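Local coordinates for quinonprotein alcohol dehydrogenase-like protein (Bacteroides thetaiotaomicron VPI-5482, PDB 4R5O) that is of unknown function but binds calcium and joins an immunoglobulin-like beta-sandwich domain to a seven-bladed beta-propeller, at residues Q378-Q381 against Q382-E385; A283-G286 against N287-L291; L175-E178 against N179-V182; I192-E195 against Q196-L199; L342-T345 against D346-Y350. All blocks are in the same frame, centred on the assembly; numbering follows the deposited sequence.

Interaction 1: Q378-Q381 against Q382-E385; sequences QLNQ and QSGE
Gln382 lies in a four-residue hairpin loop, 381-384, flanked by Asn380 and Glu385. Gln382 N donates to Asn380 OD1 at 3.0 Å. The donor lies in the plane of the Asn380 side-chain carbonyl. Ser383 N also bonds to Asn380 OD1, at 3.3 Å, but from above that plane. One amide oxygen thus holds two successive N-H groups. With chi1 at -175°, Asn380 CG sits beside its own carbonyl carbon, and this turns OD1 into the loop. The other end of the amide, ND2, bonds to Tyr387 OH. Ser383 OG donates to Glu385 OE1 at 2.7 Å and also lies against Asn380 CG. Gly384 N bonds to Asn380 O at 2.8 Å. With the two OD1 bonds this makes an Asx motif. Gly384 takes the positive phi at the last position of the loop. Glu385 O closes the loop by accepting from Asn380 N at 2.8 Å, in a nearly straight bond. The Glu385 side chain runs beside that of Asn380, with carboxylate and amide planes 58° apart. Leu379 CD1 lies against the carbonyl oxygens of Gly384 and Glu385. The loop links strands 371-379 and 386-392, neighbours in one propeller blade. Gln381 bonds to Ala333 and Glu335, at and just after strand 332-333 of the preceding sheet.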
loop_
_atom_site.group_PDB
_atom_site.type_symbol
_atom_site.label_atom_id
_atom_site.label_comp_id
_atom_site.label_asym_id
_atom_site.label_seq_id
_atom_site.Cartn_x
_atom_site.Cartn_y
_atom_site.Cartn_z
ATOM N N GLN A 378 3.016 3.647 11.920
ATOM C CA GLN A 378 4.050 3.787 10.889
ATOM C C GLN A 378 4.981 4.925 11.302
ATOM O O GLN A 378 4.585 5.865 11.992
ATOM C CB GLN A 378 3.467 3.995 9.478
ATOM C CG GLN A 378 4.481 4.080 8.336
ATOM C CD GLN A 378 5.296 2.827 8.145
ATOM O OE1 GLN A 378 6.168 2.517 8.940
ATOM N NE2 GLN A 378 5.163 2.184 6.991
ATOM N N LEU A 379 6.236 4.797 10.922
ATOM C CA LEU A 379 7.226 5.802 11.227
ATOM C C LEU A 379 7.982 6.156 9.997
ATOM O O LEU A 379 8.331 5.277 9.200
ATOM C CB LEU A 379 8.190 5.312 12.319
ATOM C CG LEU A 379 9.080 6.367 12.992
ATOM C CD1 LEU A 379 8.291 7.169 14.008
ATOM C CD2 LEU A 379 10.199 5.697 13.749
ATOM N N ASN A 380 8.230 7.456 9.839
ATOM C CA ASN A 380 9.084 7.998 8.804
ATOM C C ASN A 380 10.510 7.948 9.345
ATOM O O ASN A 380 10.809 8.670 10.295
ATOM C CB ASN A 380 8.628 9.390 8.417
ATOM C CG ASN A 380 9.396 9.982 7.273
ATOM O OD1 ASN A 380 10.616 9.906 7.194
ATOM N ND2 ASN A 380 8.691 10.645 6.384
ATOM N N GLN A 381 11.374 7.089 8.771
ATOM C CA GLN A 381 12.720 6.867 9.272
ATOM C C GLN A 381 13.705 8.023 8.918
ATOM O O GLN A 381 14.823 8.002 9.416
ATOM C CB GLN A 381 13.271 5.543 8.739
ATOM C CG GLN A 381 12.446 4.313 9.133
ATOM C CD GLN A 381 12.321 4.025 10.617
ATOM O OE1 GLN A 381 13.099 4.505 11.452
ATOM N NE2 GLN A 381 11.373 3.155 10.956
ATOM N N GLN A 382 13.300 9.040 8.158
ATOM C CA GLN A 382 14.194 10.163 7.823
ATOM C C GLN A 382 13.936 11.364 8.735
ATOM O O GLN A 382 14.888 12.062 9.096
ATOM C CB GLN A 382 14.031 10.578 6.347
ATOM C CG GLN A 382 14.540 9.500 5.377
ATOM C CD GLN A 382 14.163 9.684 3.927
ATOM O OE1 GLN A 382 13.136 10.288 3.591
ATOM N NE2 GLN A 382 14.915 9.034 3.038
ATOM N N SER A 383 12.665 11.591 9.135
ATOM C CA SER A 383 12.257 12.710 9.999
ATOM C C SER A 383 11.928 12.293 11.442
ATOM O O SER A 383 11.920 13.139 12.331
ATOM C CB SER A 383 11.021 13.371 9.408
ATOM O OG SER A 383 9.973 12.422 9.276
ATOM N N GLY A 384 11.607 11.028 11.655
ATOM C CA GLY A 384 11.211 10.518 12.967
ATOM C C GLY A 384 9.727 10.696 13.251
ATOM O O GLY A 384 9.270 10.431 14.362
ATOM N N GLU A 385 8.965 11.161 12.249
ATOM C CA GLU A 385 7.524 11.399 12.314
ATOM C C GLU A 385 6.749 10.086 12.471
ATOM O O GLU A 385 7.004 9.129 11.741
ATOM C CB GLU A 385 7.035 12.142 11.054
ATOM C CG GLU A 385 7.483 13.590 10.896
ATOM C CD GLU A 385 7.207 14.164 9.518
ATOM O OE1 GLU A 385 7.622 13.555 8.504
ATOM O OE2 GLU A 385 6.593 15.248 9.454
#

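Interaction 2: A283-G286 against N287-L291; sequences AKDG and NVYTL
A type I turn with a G1 beta bulge links strands 281-282 and 288-294, and Ala283 and Asn287 close it. Ala283 N donates to Asn287 O at 2.8 Å. Inside the turn, Gly286 N bonds to Ala283 O at 3.0 Å. Gly286 takes the positive phi of the bulge position. Asp285 is the main side chain here, and its two carboxylate oxygens have different tasks. Asp285 OD1 accepts from Asn287 N at 2.9 Å, which is an Asx turn. Asp285 OD2 accepts from Tyr289 OH at 2.6 Å. Neither donor lies in the carboxylate plane; Asn287 N comes from one side of it and Tyr289 OH from the other. The torsion chi1 of 65° places CG between the backbone N and the carbonyl carbon, and the carboxylate folds back over the turn. This hairpin joins the first two strands of a four-stranded antiparallel blade of the beta-propeller. Tyr289 stands in the second of them, and its ring leans back toward the turn. Asp285 meets the ring at its edge, and the carboxylate and ring planes are 26° apart. Tyr289 CE1 also touches Ala283 CB, at 3.5 Å, in an oblique approach. Lys302, from strand 297-303, adjoins Asp285, Asn287 and Tyr289. Val288 packs on Ile230 and Tyr232 of strand 228-232, in the preceding blade.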
loop_
_atom_site.group_PDB
_atom_site.type_symbol
_atom_site.label_atom_id
_atom_site.label_comp_id
_atom_site.label_asym_id
_atom_site.label_seq_id
_atom_site.Cartn_x
_atom_site.Cartn_y
_atom_site.Cartn_z
ATOM N N ALA A 283 14.477 -3.906 15.852
ATOM C CA ALA A 283 14.886 -2.665 16.529
ATOM C C ALA A 283 16.328 -2.298 16.194
ATOM O O ALA A 283 17.023 -3.081 15.534
ATOM C CB ALA A 283 14.718 -2.793 18.021
ATOM N N LYS A 284 16.769 -1.081 16.628
ATOM C CA LYS A 284 18.100 -0.518 16.312
ATOM C C LYS A 284 19.219 -1.345 16.967
ATOM O O LYS A 284 20.327 -1.343 16.438
ATOM C CB LYS A 284 18.228 0.954 16.725
ATOM C CG LYS A 284 19.405 1.645 16.041
ATOM C CD LYS A 284 19.710 2.990 16.635
ATOM C CE LYS A 284 20.962 3.551 16.016
ATOM N NZ LYS A 284 21.345 4.839 16.644
ATOM N N ASP A 285 18.929 -2.107 18.033
ATOM C CA ASP A 285 19.916 -2.984 18.667
ATOM C C ASP A 285 20.197 -4.257 17.806
ATOM O O ASP A 285 21.049 -5.071 18.178
ATOM C CB ASP A 285 19.436 -3.397 20.066
ATOM C CG ASP A 285 18.186 -4.246 20.134
ATOM O OD1 ASP A 285 17.520 -4.414 19.097
ATOM O OD2 ASP A 285 17.870 -4.730 21.223
ATOM N N GLY A 286 19.462 -4.408 16.696
ATOM C CA GLY A 286 19.577 -5.515 15.750
ATOM C C GLY A 286 18.769 -6.729 16.136
ATOM O O GLY A 286 18.879 -7.780 15.495
ATOM N N ASN A 287 17.947 -6.593 17.195
ATOM C CA ASN A 287 17.114 -7.670 17.720
ATOM C C ASN A 287 15.659 -7.496 17.284
ATOM O O ASN A 287 15.257 -6.412 16.856
ATOM C CB ASN A 287 17.209 -7.752 19.250
ATOM C CG ASN A 287 18.540 -8.265 19.741
ATOM O OD1 ASN A 287 19.119 -7.738 20.686
ATOM N ND2 ASN A 287 19.118 -9.226 19.047
ATOM N N VAL A 288 14.888 -8.603 17.341
ATOM C CA VAL A 288 13.478 -8.617 16.967
ATOM C C VAL A 288 12.684 -8.599 18.234
ATOM O O VAL A 288 13.006 -9.316 19.177
ATOM C CB VAL A 288 13.122 -9.805 16.043
ATOM C CG1 VAL A 288 11.618 -10.066 15.987
ATOM C CG2 VAL A 288 13.682 -9.543 14.649
ATOM N N TYR A 289 11.646 -7.758 18.252
ATOM C CA TYR A 289 10.751 -7.589 19.378
ATOM C C TYR A 289 9.335 -7.895 19.017
ATOM O O TYR A 289 8.870 -7.526 17.947
ATOM C CB TYR A 289 10.825 -6.144 19.908
ATOM C CG TYR A 289 12.109 -5.798 20.613
ATOM C CD1 TYR A 289 13.271 -5.528 19.895
ATOM C CD2 TYR A 289 12.137 -5.607 21.990
ATOM C CE1 TYR A 289 14.457 -5.181 20.542
ATOM C CE2 TYR A 289 13.314 -5.245 22.650
ATOM C CZ TYR A 289 14.470 -5.031 21.919
ATOM O OH TYR A 289 15.608 -4.635 22.565
ATOM N N THR A 290 8.624 -8.514 19.937
ATOM C CA THR A 290 7.195 -8.758 19.828
ATOM C C THR A 290 6.633 -8.604 21.240
ATOM O O THR A 290 7.354 -8.198 22.134
ATOM C CB THR A 290 6.893 -10.106 19.153
ATOM O OG1 THR A 290 5.498 -10.153 18.809
ATOM C CG2 THR A 290 7.311 -11.332 19.999
ATOM N N LEU A 291 5.351 -8.887 21.421
ATOM C CA LEU A 291 4.682 -8.848 22.720
ATOM C C LEU A 291 4.179 -10.224 23.118
ATOM O O LEU A 291 3.838 -11.061 22.266
ATOM C CB LEU A 291 3.495 -7.858 22.736
ATOM C CG LEU A 291 3.730 -6.396 22.410
ATOM C CD1 LEU A 291 2.447 -5.666 22.521
ATOM C CD2 LEU A 291 4.761 -5.750 23.319
#

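Interaction 3: L175-E178 against N179-V182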
loop_
_atom_site.group_PDB
_atom_site.type_symbol
_atom_site.label_atom_id
_atom_site.label_comp_id
_atom_site.label_asym_id
_atom_site.label_seq_id
_atom_site.Cartn_x
_atom_site.Cartn_y
_atom_site.Cartn_z
ATOM N N LEU A 175 4.137 3.253 -8.593
ATOM C CA LEU A 175 2.773 2.748 -8.307
ATOM C C LEU A 175 2.218 2.051 -9.572
ATOM O O LEU A 175 1.027 1.765 -9.670
ATOM C CB LEU A 175 1.833 3.877 -7.811
ATOM C CG LEU A 175 0.787 3.511 -6.795
ATOM C CD1 LEU A 175 1.434 2.923 -5.494
ATOM C CD2 LEU A 175 -0.030 4.693 -6.455
ATOM N N TYR A 176 3.105 1.736 -10.518
ATOM C CA TYR A 176 2.774 1.032 -11.745
ATOM C C TYR A 176 2.556 -0.432 -11.445
ATOM O O TYR A 176 3.361 -1.048 -10.737
ATOM C CB TYR A 176 3.880 1.201 -12.819
ATOM C CG TYR A 176 4.135 2.589 -13.387
ATOM C CD1 TYR A 176 3.369 3.684 -12.992
ATOM C CD2 TYR A 176 5.132 2.803 -14.338
ATOM C CE1 TYR A 176 3.608 4.960 -13.506
ATOM C CE2 TYR A 176 5.360 4.071 -14.882
ATOM C CZ TYR A 176 4.592 5.147 -14.466
ATOM O OH TYR A 176 4.791 6.404 -14.997
ATOM N N TYR A 177 1.471 -0.988 -11.986
ATOM C CA TYR A 177 1.134 -2.386 -11.908
ATOM C C TYR A 177 2.192 -3.192 -12.660
ATOM O O TYR A 177 2.574 -2.802 -13.759
ATOM C CB TYR A 177 -0.285 -2.598 -12.479
ATOM C CG TYR A 177 -0.661 -4.045 -12.740
ATOM C CD1 TYR A 177 -1.214 -4.839 -11.735
ATOM C CD2 TYR A 177 -0.474 -4.614 -13.990
ATOM C CE1 TYR A 177 -1.564 -6.167 -11.976
ATOM C CE2 TYR A 177 -0.799 -5.941 -14.237
ATOM C CZ TYR A 177 -1.362 -6.713 -13.236
ATOM O OH TYR A 177 -1.687 -8.022 -13.529
ATOM N N GLU A 178 2.688 -4.281 -12.078
ATOM C CA GLU A 178 3.654 -5.099 -12.789
ATOM C C GLU A 178 3.037 -6.427 -13.160
ATOM O O GLU A 178 3.066 -6.808 -14.335
ATOM C CB GLU A 178 4.927 -5.310 -11.996
ATOM C CG GLU A 178 5.741 -4.037 -11.919
ATOM C CD GLU A 178 7.119 -4.200 -11.322
ATOM O OE1 GLU A 178 7.462 -5.329 -10.905
ATOM O OE2 GLU A 178 7.869 -3.198 -11.303
ATOM N N ASN A 179 2.446 -7.119 -12.173
ATOM C CA ASN A 179 1.857 -8.433 -12.392
ATOM C C ASN A 179 0.878 -8.778 -11.268
ATOM O O ASN A 179 0.847 -8.096 -10.241
ATOM C CB ASN A 179 3.005 -9.472 -12.461
ATOM C CG ASN A 179 2.695 -10.785 -13.102
ATOM O OD1 ASN A 179 1.611 -10.989 -13.661
ATOM N ND2 ASN A 179 3.664 -11.701 -13.041
ATOM N N SER A 180 0.063 -9.820 -11.480
ATOM C CA SER A 180 -0.909 -10.342 -10.513
ATOM C C SER A 180 -1.274 -11.790 -10.868
ATOM O O SER A 180 -1.078 -12.222 -12.014
ATOM C CB SER A 180 -2.156 -9.472 -10.432
ATOM O OG SER A 180 -2.838 -9.426 -11.671
ATOM N N ALA A 181 -1.755 -12.551 -9.879
ATOM C CA ALA A 181 -2.109 -13.954 -10.080
ATOM C C ALA A 181 -3.084 -14.451 -9.029
ATOM O O ALA A 181 -3.276 -13.828 -7.987
ATOM C CB ALA A 181 -0.860 -14.826 -10.048
ATOM N N VAL A 182 -3.696 -15.590 -9.325
ATOM C CA VAL A 182 -4.628 -16.322 -8.476
ATOM C C VAL A 182 -3.816 -17.137 -7.503
ATOM O O VAL A 182 -2.796 -17.698 -7.897
ATOM C CB VAL A 182 -5.552 -17.216 -9.367
ATOM C CG1 VAL A 182 -6.487 -18.099 -8.542
ATOM C CG2 VAL A 182 -6.331 -16.390 -10.381
#
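The ring of Tyr177 lies forward along its own strand, over the backbone of Asn179, with Asn179 N 3.9 Å above the ring plane and over its centre. A classic beta bulge runs beneath it. Glu178 and Asn179 both face Ile169 of the neighbouring strand 167-171, and the backbone of each bonds to that residue. Glu178 has the helix-like psi of -52° found at the first position of such a bulge. The extra residue kinks strand 177-181, which pairs with strand 167-171 as a beta hairpin at the edge of a four-stranded antiparallel propeller blade. It also changes the phase of the side chains, and Tyr177 and Ser180 come to meet although they are three residues apart. In Tyr177, chi1 of 167° puts CG beside the carbonyl carbon and sends the ring forward along the chain. The hydroxyl then reaches Ser180: Tyr177 OH and Ser180 OG are hydrogen-bonded at 2.6 Å. Ser180 OG lies at the edge of the ring, near its plane. It also bonds to Asp165 OD2, and one serine oxygen therefore ties the tyrosine to an acidic loop residue. The contact is on the surface. Helix 126-129 touches the tyrosine through Tyr127, and Lys134 adjoins it from a loop. Asn179 takes part mainly with its backbone. Its side chain curls against the next peptide, where Asn179 OD1 accepts a weak hydrogen bond from Ser180 N at 2.9 Å.

Interaction 4: I192-E195 against Q196-L199; sequences ILNE and QYGL
Leu193 lies across Leu199 at about a right angle, with its CD2 branch 3.7 Å from Leu199 CG. The other branch, CD1, lies near Tyr197 CB. The two leucines belong to the hairpin of strands 189-192 and 197-201, the first pair in a four-stranded propeller blade. At the mouth of the loop, Ile192 and Gly198 form an antiparallel non-hydrogen-bonded pair. The CA atoms of Ile192 and Gly198 are 4.1 Å apart. Tyr197 O then accepts twice, from Leu193 N at 2.9 Å and from Asn194 N at 3.2 Å. The chi1 of Asn194, 54°, swings the amide over the turn, and OD1 takes two backbone N-H groups in an Asx turn. Helix 253-258 covers this side of the hairpin: Ile257 touches Leu193, Asn194 and Tyr197, and Leu256 touches Leu199. Just before the return strand, Gln196 CG rests on one face of the Tyr197 ring, toward its rim. The two donors to Asn194 OD1 are Gln196 N and Tyr197 N, each at 2.8 Å and each tilted out of the carbonyl plane.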
loop_
_atom_site.group_PDB
_atom_site.type_symbol
_atom_site.label_atom_id
_atom_site.label_comp_id
_atom_site.label_asym_id
_atom_site.label_seq_id
_atom_site.Cartn_x
_atom_site.Cartn_y
_atom_site.Cartn_z
ATOM N N ILE A 192 7.510 -12.051 2.872
ATOM C CA ILE A 192 8.456 -11.990 1.764
ATOM C C ILE A 192 9.776 -12.550 2.342
ATOM O O ILE A 192 10.324 -11.973 3.304
ATOM C CB ILE A 192 8.576 -10.578 1.085
ATOM C CG1 ILE A 192 7.513 -10.403 -0.060
ATOM C CG2 ILE A 192 9.941 -10.462 0.384
ATOM C CD1 ILE A 192 6.102 -10.605 0.186
ATOM N N LEU A 193 10.209 -13.731 1.810
ATOM C CA LEU A 193 11.391 -14.449 2.292
ATOM C C LEU A 193 12.670 -13.801 1.801
ATOM O O LEU A 193 13.629 -13.673 2.578
ATOM C CB LEU A 193 11.376 -15.934 1.857
ATOM C CG LEU A 193 10.139 -16.787 2.209
ATOM C CD1 LEU A 193 10.281 -18.208 1.686
ATOM C CD2 LEU A 193 9.909 -16.844 3.662
ATOM N N ASN A 194 12.696 -13.423 0.507
ATOM C CA ASN A 194 13.852 -12.849 -0.189
ATOM C C ASN A 194 13.397 -12.233 -1.509
ATOM O O ASN A 194 12.222 -11.899 -1.623
ATOM C CB ASN A 194 14.938 -13.922 -0.407
ATOM C CG ASN A 194 14.493 -15.182 -1.113
ATOM O OD1 ASN A 194 13.699 -15.162 -2.063
ATOM N ND2 ASN A 194 15.098 -16.294 -0.733
ATOM N N GLU A 195 14.297 -12.065 -2.493
ATOM C CA GLU A 195 13.950 -11.450 -3.778
ATOM C C GLU A 195 13.154 -12.373 -4.671
ATOM O O GLU A 195 12.414 -11.895 -5.548
ATOM C CB GLU A 195 15.204 -11.017 -4.567
ATOM C CG GLU A 195 16.195 -10.100 -3.869
ATOM C CD GLU A 195 17.218 -9.448 -4.788
ATOM O OE1 GLU A 195 17.132 -9.624 -6.026
ATOM O OE2 GLU A 195 18.071 -8.695 -4.265
ATOM N N GLN A 196 13.335 -13.697 -4.478
ATOM C CA GLN A 196 12.754 -14.707 -5.338
ATOM C C GLN A 196 11.437 -15.306 -4.770
ATOM O O GLN A 196 10.555 -15.641 -5.561
ATOM C CB GLN A 196 13.810 -15.824 -5.532
ATOM C CG GLN A 196 13.444 -16.991 -6.487
ATOM C CD GLN A 196 13.209 -16.694 -7.958
ATOM O OE1 GLN A 196 13.405 -15.579 -8.466
ATOM N NE2 GLN A 196 12.819 -17.730 -8.691
ATOM N N TYR A 197 11.301 -15.447 -3.434
ATOM C CA TYR A 197 10.136 -16.114 -2.862
ATOM C C TYR A 197 9.461 -15.366 -1.745
ATOM O O TYR A 197 10.087 -14.640 -0.983
ATOM C CB TYR A 197 10.555 -17.479 -2.292
ATOM C CG TYR A 197 11.050 -18.442 -3.342
ATOM C CD1 TYR A 197 10.163 -19.079 -4.203
ATOM C CD2 TYR A 197 12.404 -18.752 -3.450
ATOM C CE1 TYR A 197 10.609 -19.959 -5.182
ATOM C CE2 TYR A 197 12.861 -19.655 -4.410
ATOM C CZ TYR A 197 11.956 -20.244 -5.283
ATOM O OH TYR A 197 12.365 -21.154 -6.224
ATOM N N GLY A 198 8.174 -15.666 -1.612
ATOM C CA GLY A 198 7.302 -15.197 -0.538
ATOM C C GLY A 198 6.452 -16.332 -0.004
ATOM O O GLY A 198 6.494 -17.446 -0.527
ATOM N N LEU A 199 5.681 -16.077 1.046
ATOM C CA LEU A 199 4.753 -17.066 1.626
ATOM C C LEU A 199 3.377 -16.498 1.720
ATOM O O LEU A 199 3.225 -15.352 2.127
ATOM C CB LEU A 199 5.163 -17.572 3.023
ATOM C CG LEU A 199 6.483 -18.248 3.265
ATOM C CD1 LEU A 199 6.664 -18.421 4.771
ATOM C CD2 LEU A 199 6.608 -19.608 2.515
#

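Interaction 5: L342-T345 against D346-Y350; sequences LVST and DGAIY
Ser344 CB lies 3.6 Å from Tyr350 CE1, at the edge of the tyrosine ring and near its plane. CB also borders Asp346 OD1. One atom further, Ser344 OG sits over the turn of the beta hairpin made by strands 339-343 and 349-353. Its chi1 of 63° places it between the backbone N and the carbonyl carbon, facing the return strand. There Ser344 OG adjoins the methyl of Ala348 and accepts a weak bond from Ala348 N at 3.3 Å. Asp346 OD1 lies 2.9 Å from Ser344 OG in another weak hydrogen bond. The turn itself is type I, from Ser344 to Gly347, with Gly347 as the G1 bulge. Gly347 N bonds to Ser344 O at 3.0 Å. Ser344 N bonds to Ala348 O at 2.9 Å. Beyond the bulge the strands pair regularly. Val343 and Ile349 form a non-hydrogen-bonded pair, and their side chains pack on Ile373 and Leu377 of strand 371-379 in the next blade. Leu342 and Tyr350 form a hydrogen-bonded pair and turn their side chains to the other face. Phe316 covers that face: its ring stacks on Tyr350, and Leu342 and Ser344 touch it too. The Leu342-Tyr350 pair is held by Leu342 N to Tyr350 O at 2.9 Å and Tyr350 N to Leu342 O at 2.8 Å. On the Phe316 face of the pair, Leu342 CD2 meets Tyr350 CB at 3.9 Å.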
loop_
_atom_site.group_PDB
_atom_site.type_symbol
_atom_site.label_atom_id
_atom_site.label_comp_id
_atom_site.label_asym_id
_atom_site.label_seq_id
_atom_site.Cartn_x
_atom_site.Cartn_y
_atom_site.Cartn_z
ATOM N N LEU A 342 4.429 1.714 20.703
ATOM C CA LEU A 342 3.397 0.685 20.822
ATOM C C LEU A 342 2.127 1.326 21.394
ATOM O O LEU A 342 2.206 2.363 22.049
ATOM C CB LEU A 342 3.841 -0.556 21.645
ATOM C CG LEU A 342 4.253 -0.478 23.125
ATOM C CD1 LEU A 342 4.456 -1.865 23.665
ATOM C CD2 LEU A 342 5.551 0.289 23.344
ATOM N N VAL A 343 0.952 0.753 21.049
ATOM C CA VAL A 343 -0.387 1.262 21.383
ATOM C C VAL A 343 -1.054 0.448 22.485
ATOM O O VAL A 343 -1.155 -0.773 22.379
ATOM C CB VAL A 343 -1.309 1.253 20.143
ATOM C CG1 VAL A 343 -2.595 2.036 20.414
ATOM C CG2 VAL A 343 -0.604 1.808 18.916
ATOM N N SER A 344 -1.566 1.138 23.503
ATOM C CA SER A 344 -2.318 0.519 24.579
ATOM C C SER A 344 -3.767 0.371 24.134
ATOM O O SER A 344 -4.210 1.043 23.189
ATOM C CB SER A 344 -2.195 1.306 25.877
ATOM O OG SER A 344 -2.734 2.610 25.747
ATOM N N THR A 345 -4.508 -0.510 24.830
ATOM C CA THR A 345 -5.907 -0.841 24.539
ATOM C C THR A 345 -6.858 0.420 24.652
ATOM O O THR A 345 -7.961 0.355 24.100
ATOM C CB THR A 345 -6.382 -1.974 25.473
ATOM O OG1 THR A 345 -7.529 -2.607 24.916
ATOM C CG2 THR A 345 -6.600 -1.540 26.925
ATOM N N ASP A 346 -6.420 1.546 25.306
ATOM C CA ASP A 346 -7.177 2.803 25.473
ATOM C C ASP A 346 -6.916 3.808 24.310
ATOM O O ASP A 346 -7.643 4.800 24.170
ATOM C CB ASP A 346 -6.867 3.492 26.826
ATOM C CG ASP A 346 -5.458 3.355 27.406
ATOM O OD1 ASP A 346 -4.984 2.190 27.569
ATOM O OD2 ASP A 346 -4.913 4.381 27.888
ATOM N N GLY A 347 -5.931 3.520 23.469
ATOM C CA GLY A 347 -5.606 4.387 22.342
ATOM C C GLY A 347 -4.467 5.344 22.623
ATOM O O GLY A 347 -4.329 6.359 21.941
ATOM N N ALA A 348 -3.652 5.032 23.649
ATOM C CA ALA A 348 -2.454 5.786 24.030
ATOM C C ALA A 348 -1.230 5.173 23.345
ATOM O O ALA A 348 -1.237 3.984 23.015
ATOM C CB ALA A 348 -2.274 5.811 25.550
ATOM N N ILE A 349 -0.201 5.981 23.105
ATOM C CA ILE A 349 1.019 5.521 22.474
ATOM C C ILE A 349 2.093 5.650 23.503
ATOM O O ILE A 349 2.179 6.658 24.205
ATOM C CB ILE A 349 1.308 6.293 21.149
ATOM C CG1 ILE A 349 0.238 5.907 20.095
ATOM C CG2 ILE A 349 2.723 6.019 20.584
ATOM C CD1 ILE A 349 0.002 6.895 19.100
ATOM N N TYR A 350 2.856 4.576 23.642
ATOM C CA TYR A 350 4.011 4.469 24.499
ATOM C C TYR A 350 5.258 4.445 23.642
ATOM O O TYR A 350 5.265 3.813 22.586
ATOM C CB TYR A 350 3.903 3.226 25.382
ATOM C CG TYR A 350 2.870 3.352 26.478
ATOM C CD1 TYR A 350 1.523 3.098 26.228
ATOM C CD2 TYR A 350 3.237 3.710 27.771
ATOM C CE1 TYR A 350 0.564 3.232 27.229
ATOM C CE2 TYR A 350 2.287 3.832 28.785
ATOM C CZ TYR A 350 0.950 3.589 28.509
ATOM O OH TYR A 350 -0.005 3.682 29.499
#

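In the fold
All five interactions lie in the beta-propeller, each in a different sheet. Along the chain they come as 3, 4, 2, 5 and 1. Interactions 1, 2, 4 and 5 are hairpin loops between successive strands, whereas interaction 3 is a bulge in the edge strand 177-181. Interactions 3 and 4 have centres about 16 Å apart, and interactions 1 and 2 about 17 Å. Interactions 3 and 5 are farthest apart, at about 35 Å. Interactions 2 and 5 touch: Leu291 CD2 packs on Leu342 CD1 at 3.9 Å, joining their two blades. Strand 371-379, carrying interaction 1, follows strand 349-353 of interaction 5. Interactions 2 and 5 share one turn type; asparagine side chains hold interactions 1 and 4.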